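Local coordinates for phosphate-binding protein (Unidentified prokaryotic organism, PDB 3W9V) that binds phosphate in the manner of the PstS family of phosphate-transport proteins, at residues Val137-Glu142 with Thr169-Ser174. The protein carries 1 engineered substitution. Sequence-based numbering, arbitrary orientation.
With PO4 (phosphate ion), chain C.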
ATOM      1  N   VAL A 137     -10.391  -6.250 -17.430  1.00  8.38           N
ATOM      2  CA  VAL A 137      -9.806  -5.665 -16.231  1.00  8.59           C
ATOM      3  C   VAL A 137     -10.613  -6.026 -14.987  1.00  7.65           C
ATOM      4  O   VAL A 137     -11.842  -5.916 -14.977  1.00  9.70           O
ATOM      5  CB  VAL A 137      -9.694  -4.127 -16.371  1.00  8.71           C
ATOM      6  CG1 VAL A 137      -9.355  -3.480 -15.040  1.00  9.61           C
ATOM      7  CG2 VAL A 137      -8.654  -3.769 -17.426  1.00  9.70           C
ATOM      8  N   VAL A 138      -9.914  -6.474 -13.946  1.00  8.12           N
ATOM      9  CA  VAL A 138     -10.508  -6.668 -12.632  1.00  7.59           C
ATOM     10  C   VAL A 138      -9.972  -5.565 -11.732  1.00  6.77           C
ATOM     11  O   VAL A 138      -8.778  -5.259 -11.765  1.00  8.48           O
ATOM     12  CB  VAL A 138     -10.146  -8.046 -12.041  1.00  8.27           C
ATOM     13  CG1 VAL A 138     -10.908  -8.284 -10.744  1.00  8.72           C
ATOM     14  CG2 VAL A 138     -10.441  -9.151 -13.046  1.00  9.53           C
ATOM     15  N   TYR A 139     -10.845  -4.952 -10.944  1.00  6.77           N
ATOM     16  CA  TYR A 139     -10.433  -3.853 -10.083  1.00  6.47           C
ATOM     17  C   TYR A 139     -11.112  -3.966  -8.717  1.00  6.86           C
ATOM     18  O   TYR A 139     -12.054  -4.750  -8.534  1.00  7.25           O
ATOM     19  CB  TYR A 139     -10.736  -2.493 -10.745  1.00  7.28           C
ATOM     20  CG  TYR A 139     -12.210  -2.257 -10.981  1.00  7.29           C
ATOM     21  CD1 TYR A 139     -12.976  -1.578 -10.045  1.00  7.84           C
ATOM     22  CD2 TYR A 139     -12.844  -2.732 -12.130  1.00  7.58           C
ATOM     23  CE1 TYR A 139     -14.328  -1.371 -10.238  1.00  7.73           C
ATOM     24  CE2 TYR A 139     -14.207  -2.534 -12.328  1.00  8.58           C
ATOM     25  CZ  TYR A 139     -14.941  -1.852 -11.371  1.00  7.13           C
ATOM     26  OH  TYR A 139     -16.298  -1.632 -11.530  1.00  8.25           O
ATOM     27  N   ARG A 140     -10.631  -3.186  -7.757  1.00  6.49           N
ATOM     28  CA  ARG A 140     -11.206  -3.202  -6.415  1.00  6.88           C
ATOM     29  C   ARG A 140     -12.477  -2.363  -6.355  1.00  6.71           C
ATOM     30  O   ARG A 140     -12.471  -1.185  -6.715  1.00  6.83           O
ATOM     31  CB  ARG A 140     -10.192  -2.696  -5.393  1.00  6.76           C
ATOM     32  CG  ARG A 140      -9.042  -3.662  -5.177  1.00  6.83           C
ATOM     33  CD  ARG A 140      -9.433  -4.836  -4.273  1.00  7.01           C
ATOM     34  NE  ARG A 140      -9.650  -4.371  -2.910  1.00  7.03           N
ATOM     35  CZ  ARG A 140      -8.680  -4.099  -2.040  1.00  6.52           C
ATOM     36  NH1 ARG A 140      -7.401  -4.299  -2.341  1.00  6.22           N
ATOM     37  NH2 ARG A 140      -9.010  -3.630  -0.849  1.00  6.69           N
ATOM     38  N   ALA A 141     -13.558  -2.983  -5.892  1.00  6.74           N
ATOM     39  CA  ALA A 141     -14.849  -2.322  -5.790  1.00  7.31           C
ATOM     40  C   ALA A 141     -14.832  -1.211  -4.758  1.00  7.08           C
ATOM     41  O   ALA A 141     -15.480  -0.184  -4.935  1.00  8.00           O
ATOM     42  CB  ALA A 141     -15.918  -3.344  -5.424  1.00  9.78           C
ATOM     43  N   GLU A 142     -14.114  -1.449  -3.666  1.00  7.52           N
ATOM     44  CA  GLU A 142     -14.194  -0.610  -2.478  1.00  7.22           C
ATOM     45  C   GLU A 142     -12.994   0.328  -2.335  1.00  6.69           C
ATOM     46  O   GLU A 142     -12.041   0.264  -3.121  1.00  7.36           O
ATOM     47  CB  GLU A 142     -14.367  -1.487  -1.224  1.00  8.60           C
ATOM     48  CG  GLU A 142     -13.086  -2.089  -0.610  1.00  8.78           C
ATOM     49  CD  GLU A 142     -12.468  -3.272  -1.369  1.00  9.72           C
ATOM     50  OE1 GLU A 142     -12.611  -3.385  -2.603  1.00 12.21           O
ATOM     51  OE2 GLU A 142     -11.785  -4.088  -0.721  1.00  8.93           O
ATOM     52  N   THR A 169      -8.898   6.274  -4.122  1.00  6.44           N
ATOM     53  CA  THR A 169      -9.026   4.946  -3.534  1.00  6.82           C
ATOM     54  C   THR A 169     -10.113   4.115  -4.209  1.00  6.46           C
ATOM     55  O   THR A 169     -10.258   2.927  -3.901  1.00  6.48           O
ATOM     56  CB  THR A 169      -9.348   5.006  -2.033  1.00  6.82           C
ATOM     57  OG1 THR A 169     -10.597   5.680  -1.846  1.00  9.06           O
ATOM     58  CG2 THR A 169      -8.251   5.726  -1.264  1.00  8.63           C
ATOM     59  N   THR A 170     -10.884   4.737  -5.102  1.00  6.53           N
ATOM     60  CA  THR A 170     -11.955   4.040  -5.807  1.00  7.11           C
ATOM     61  C   THR A 170     -11.650   4.014  -7.301  1.00  6.40           C
ATOM     62  O   THR A 170     -11.798   5.021  -7.995  1.00  7.29           O
ATOM     63  CB  THR A 170     -13.310   4.700  -5.531  1.00  7.73           C
ATOM     64  OG1 THR A 170     -13.210   6.115  -5.729  1.00 19.30           O
ATOM     65  CG2 THR A 170     -13.676   4.463  -4.108  1.00  8.05           C
ATOM     66  N   PHE A 171     -11.218   2.863  -7.798  1.00  6.74           N
ATOM     67  CA  PHE A 171     -10.747   2.765  -9.175  1.00  6.73           C
ATOM     68  C   PHE A 171     -11.780   3.239 -10.189  1.00  6.22           C
ATOM     69  O   PHE A 171     -11.438   3.881 -11.188  1.00  6.46           O
ATOM     70  CB  PHE A 171     -10.277   1.349  -9.531  1.00  7.05           C
ATOM     71  CG  PHE A 171      -9.646   1.281 -10.891  1.00  6.85           C
ATOM     72  CD1 PHE A 171      -8.347   1.731 -11.084  1.00  8.76           C
ATOM     73  CD2 PHE A 171     -10.366   0.833 -11.989  1.00  7.99           C
ATOM     74  CE1 PHE A 171      -7.768   1.714 -12.348  1.00  9.31           C
ATOM     75  CE2 PHE A 171      -9.791   0.808 -13.252  1.00  8.37           C
ATOM     76  CZ  PHE A 171      -8.491   1.247 -13.431  1.00 10.05           C
ATOM     77  N   ALA A 172     -13.049   2.942  -9.920  1.00  6.36           N
ATOM     78  CA  ALA A 172     -14.130   3.332 -10.824  1.00  6.83           C
ATOM     79  C   ALA A 172     -14.249   4.846 -11.007  1.00  6.18           C
ATOM     80  O   ALA A 172     -14.893   5.301 -11.948  1.00  7.88           O
ATOM     81  CB  ALA A 172     -15.448   2.765 -10.348  1.00  7.61           C
ATOM     82  N   ASN A 173     -13.657   5.618 -10.100  1.00  6.62           N
ATOM     83  CA  ASN A 173     -13.660   7.077 -10.171  1.00  7.08           C
ATOM     84  C   ASN A 173     -12.373   7.667 -10.734  1.00  6.78           C
ATOM     85  O   ASN A 173     -12.250   8.886 -10.802  1.00  8.65           O
ATOM     86  CB  ASN A 173     -13.862   7.685  -8.778  1.00  8.53           C
ATOM     87  CG  ASN A 173     -15.226   7.398  -8.192  1.00  7.39           C
ATOM     88  OD1 ASN A 173     -16.213   7.213  -8.904  1.00  9.26           O
ATOM     89  ND2 ASN A 173     -15.291   7.386  -6.866  1.00 11.67           N
ATOM     90  N   SER A 174     -11.408   6.836 -11.115  1.00  5.94           N
ATOM     91  CA  SER A 174     -10.109   7.363 -11.514  1.00  5.74           C
ATOM     92  C   SER A 174     -10.067   7.999 -12.903  1.00  6.26           C
ATOM     93  O   SER A 174      -9.716   9.173 -13.038  1.00  6.59           O
ATOM     94  CB  SER A 174      -9.022   6.293 -11.398  1.00  6.63           C
ATOM     95  OG  SER A 174      -7.756   6.849 -11.732  1.00  6.26           O
TER
HETATM   96  P   PO4 C 401      -6.039  -2.302   0.523  1.00  5.25           P
HETATM   97  O1  PO4 C 401      -6.912  -3.471   0.950  1.00  5.33           O
HETATM   98  O2  PO4 C 401      -5.937  -2.224  -0.995  1.00  5.56           O
HETATM   99  O3  PO4 C 401      -6.577  -0.990   1.083  1.00  5.51           O
HETATM  100  O4  PO4 C 401      -4.653  -2.566   1.097  1.00  5.95           O
HETATM  101  O   HOH W   1     -10.790   0.762  -5.766  1.00  6.97           O
HETATM  102  O   HOH W   2     -13.827   1.095  -7.825  1.00  8.39           O
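The CA atoms of Arg140 and Phe171 lie 6.6 Å apart where the end of strand 136-140 passes the short 3-10 segment 171-173. This strand is the middle one of a three-stranded parallel sheet in a periplasmic-binding-protein fold, and its exit illustrates how such a fold delivers a ligand-binding arginine. On the side facing the turn, Tyr139 CB rests against Phe171 CD2 at 3.6 Å. Tyr139 CG lies between its own backbone N and carbonyl carbon (chi1 63°), which brings CD1 near Phe171 CB; the two ring planes are inclined by 36°. Ala172 CB lies beside Tyr139 CE1 in a looser apolar contact. The backbones themselves are joined through water: one molecule takes the N-H of Phe171 at 3.0 Å from Phe171 N and lies within hydrogen-bonding distance of Arg140 O and Thr169 O, while another accepts from Ala172 N and donates to Arg140 O, 2.9 Å from that oxygen.

The Arg140 side chain leads away from the turn, bending at chi2 and chi3 toward the phosphate. Glu142 braces the guanidinium side-on: NE reaches Glu142 OE1 at 3.1 Å, and NH2 forms a salt bridge to Glu142 OE2, which also accepts from Gly190 N. With a methionine here, Glu142 would probably be left without its mate and close to an anion that had lost two donors. Ser144, Gly145 and Thr146, together with Thr8, Leu9 and Ser32, complete the phosphate site. Arg140 NH1 donates to phosphate O2, and the straighter bond, at 165°, runs 2.8 Å from Arg140 NH2 to phosphate O1.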